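Local coordinates for protein chorismate mutase (Corynebacterium glutamicum, PDB 5HUB) that probably catalyses the pericyclic rearrangement of chorismate to prephenate in the shikimate pathway, as an all-helical chorismate mutase, at residues Val32-Gln40 with Ala78-Arg86. Numbering follows the deposited sequence.
Sequences VKRRTKISQ and AGILLRMGR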
# COMPACT_ATOMS: atom_id res chain seq x y z
N VAL A 32 5.01 -2.60 -3.80
CA VAL A 32 3.87 -2.66 -4.67
C VAL A 32 4.23 -2.88 -6.13
O VAL A 32 3.58 -3.74 -6.81
CB VAL A 32 3.03 -1.34 -4.49
CG1 VAL A 32 1.97 -1.25 -5.56
CG2 VAL A 32 2.48 -1.28 -3.08
N LYS A 33 5.27 -2.26 -6.63
CA LYS A 33 5.70 -2.48 -8.00
C LYS A 33 6.15 -3.96 -8.18
O LYS A 33 5.80 -4.61 -9.20
CB LYS A 33 6.82 -1.53 -8.36
CG LYS A 33 6.37 -0.09 -8.48
CD LYS A 33 7.58 0.79 -8.84
CE LYS A 33 7.34 2.24 -8.68
NZ LYS A 33 8.50 3.02 -9.18
N ARG A 34 6.95 -4.45 -7.26
CA ARG A 34 7.44 -5.84 -7.35
C ARG A 34 6.27 -6.80 -7.29
O ARG A 34 6.21 -7.77 -8.12
CB ARG A 34 8.41 -6.14 -6.22
CG ARG A 34 9.84 -5.67 -6.44
CD ARG A 34 10.78 -6.11 -5.33
NE ARG A 34 10.67 -5.26 -4.17
CZ ARG A 34 10.58 -5.70 -2.93
NH1 ARG A 34 10.62 -7.00 -2.69
NH2 ARG A 34 10.45 -4.86 -1.94
N ARG A 35 5.35 -6.65 -6.37
CA ARG A 35 4.15 -7.52 -6.24
C ARG A 35 3.36 -7.49 -7.51
O ARG A 35 2.94 -8.60 -7.97
CB ARG A 35 3.28 -6.93 -5.08
CG ARG A 35 2.18 -7.90 -4.67
CD ARG A 35 1.02 -7.11 -4.10
NE ARG A 35 0.10 -7.99 -3.44
CZ ARG A 35 -0.82 -8.73 -4.05
NH1 ARG A 35 -1.54 -9.59 -3.33
NH2 ARG A 35 -1.00 -8.62 -5.36
N THR A 36 3.19 -6.34 -8.14
CA THR A 36 2.32 -6.23 -9.29
C THR A 36 2.99 -6.87 -10.48
O THR A 36 2.35 -7.62 -11.20
CB THR A 36 2.02 -4.76 -9.51
OG1 THR A 36 1.29 -4.26 -8.36
CG2 THR A 36 1.26 -4.53 -10.77
N LYS A 37 4.29 -6.73 -10.65
CA LYS A 37 5.03 -7.36 -11.73
C LYS A 37 4.89 -8.90 -11.61
O LYS A 37 4.65 -9.59 -12.61
CB LYS A 37 6.49 -6.95 -11.69
CG LYS A 37 7.27 -7.42 -12.90
CD LYS A 37 8.63 -6.76 -12.97
CE LYS A 37 9.62 -7.55 -12.15
NZ LYS A 37 11.04 -7.24 -12.52
N ILE A 38 5.10 -9.44 -10.42
CA ILE A 38 4.97 -10.90 -10.22
C ILE A 38 3.54 -11.31 -10.49
O ILE A 38 3.32 -12.35 -11.20
CB ILE A 38 5.35 -11.30 -8.81
CG1 ILE A 38 6.81 -11.09 -8.59
CG2 ILE A 38 5.02 -12.80 -8.57
CD1 ILE A 38 7.27 -11.14 -7.17
N SER A 39 2.56 -10.66 -9.95
CA SER A 39 1.20 -11.01 -10.15
C SER A 39 0.82 -11.03 -11.61
O SER A 39 0.20 -12.01 -12.07
CB SER A 39 0.29 -10.10 -9.33
OG SER A 39 -1.04 -10.60 -9.42
N GLN A 40 1.23 -10.02 -12.36
CA GLN A 40 0.86 -9.97 -13.76
C GLN A 40 1.52 -11.09 -14.54
O GLN A 40 0.98 -11.57 -15.53
CB GLN A 40 1.20 -8.61 -14.37
CG GLN A 40 0.40 -7.46 -13.78
CD GLN A 40 0.70 -6.14 -14.41
OE1 GLN A 40 1.83 -5.85 -14.76
NE2 GLN A 40 -0.32 -5.29 -14.52
N ALA A 78 -6.11 -3.88 -0.07
CA ALA A 78 -6.07 -5.16 -0.75
C ALA A 78 -6.70 -5.08 -2.17
O ALA A 78 -6.16 -5.62 -3.12
CB ALA A 78 -6.79 -6.24 0.09
N GLY A 79 -7.83 -4.36 -2.27
CA GLY A 79 -8.53 -4.17 -3.54
C GLY A 79 -7.70 -3.49 -4.61
O GLY A 79 -7.66 -3.88 -5.75
N ILE A 80 -6.93 -2.47 -4.19
CA ILE A 80 -5.98 -1.87 -5.09
C ILE A 80 -4.96 -2.88 -5.62
O ILE A 80 -4.67 -2.93 -6.82
CB ILE A 80 -5.26 -0.66 -4.41
CG1 ILE A 80 -6.25 0.48 -4.26
CG2 ILE A 80 -4.11 -0.18 -5.28
CD1 ILE A 80 -5.71 1.63 -3.38
N LEU A 81 -4.36 -3.61 -4.72
CA LEU A 81 -3.29 -4.53 -5.08
C LEU A 81 -3.85 -5.62 -6.02
O LEU A 81 -3.21 -6.02 -6.97
CB LEU A 81 -2.68 -5.13 -3.84
CG LEU A 81 -1.99 -4.15 -2.91
CD1 LEU A 81 -1.45 -4.87 -1.68
CD2 LEU A 81 -0.93 -3.35 -3.63
N LEU A 82 -5.04 -6.14 -5.71
CA LEU A 82 -5.69 -7.14 -6.56
C LEU A 82 -6.00 -6.60 -7.92
O LEU A 82 -5.75 -7.30 -8.92
CB LEU A 82 -6.93 -7.68 -5.87
CG LEU A 82 -6.67 -8.49 -4.60
CD1 LEU A 82 -8.00 -8.91 -3.96
CD2 LEU A 82 -5.83 -9.75 -4.90
N ARG A 83 -6.55 -5.39 -8.03
CA ARG A 83 -6.77 -4.77 -9.36
C ARG A 83 -5.48 -4.59 -10.15
O ARG A 83 -5.39 -4.96 -11.31
CB ARG A 83 -7.48 -3.43 -9.28
CG ARG A 83 -8.94 -3.45 -8.88
CD ARG A 83 -9.61 -2.10 -9.18
NE ARG A 83 -9.11 -0.98 -8.38
CZ ARG A 83 -9.47 -0.71 -7.12
NH1 ARG A 83 -8.92 0.30 -6.54
NH2 ARG A 83 -10.32 -1.47 -6.42
N MET A 84 -4.46 -4.07 -9.49
CA MET A 84 -3.18 -3.91 -10.15
C MET A 84 -2.57 -5.22 -10.67
O MET A 84 -1.92 -5.24 -11.73
CB MET A 84 -2.21 -3.27 -9.20
CG MET A 84 -2.49 -1.80 -8.91
SD MET A 84 -1.33 -1.04 -7.76
CE MET A 84 0.06 -0.88 -8.85
N GLY A 85 -2.78 -6.29 -9.91
CA GLY A 85 -2.14 -7.58 -10.19
C GLY A 85 -2.79 -8.35 -11.31
O GLY A 85 -2.29 -9.42 -11.60
N ARG A 86 -3.88 -7.86 -11.90
CA ARG A 86 -4.49 -8.53 -13.07
C ARG A 86 -3.84 -8.00 -14.34
O ARG A 86 -3.91 -6.80 -14.64
CB ARG A 86 -5.98 -8.24 -13.08
CG ARG A 86 -6.67 -8.84 -11.85
CD ARG A 86 -8.17 -9.07 -11.94
NE ARG A 86 -8.65 -9.50 -10.61
CZ ARG A 86 -9.20 -8.72 -9.67
NH1 ARG A 86 -9.38 -7.40 -9.87
NH2 ARG A 86 -9.51 -9.24 -8.50
O HOH W 1 -0.45 -6.24 -7.14
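Val32 spreads its two methyls over different partners on the last helix: CG1, anti to the backbone N (chi1 170°), lies 3.8 Å from Met84 CE, and CG2 meets Leu81 CD2 at 4.0 Å. One turn on, Arg35, extended from CG to NE, crosses Leu81 nearly at a right angle, with Leu81 CB over one face of the guanidinium, displaced toward its rim. Arg35 NE forms a salt bridge with Asp25 of the second subunit, while NH2 donates to a water 3.0 Å away. That water in turn donates to Leu81 O (2.8 Å) and to Thr36 OG1, bridging the two helices. Thr36 OG1 also gives a 2.8 Å bond to Val32 O, reaching it from the face opposite Thr36 N, and the bent end of Met84 brings CE close beside this hydroxyl. With CG2 on its other branch, Thr36 touches Met84 O. Ser39 OG, swung anti to its own N (chi1 -172°), donates to Gly85 O at 2.8 Å, side-on to the carbonyl at a C=O...OG angle of 112°. Last, the extended Gln40 carries NE2 to 3.2 Å from Met84 O. Helix 11-42 thus meets the C-terminal end of helix 74-84 through an apolar patch beside a water-bridged polar strip. Threonine, water and serine together engage carbonyls of both segments, and the Arg35 charge links this intrachain packing to the dimer interface.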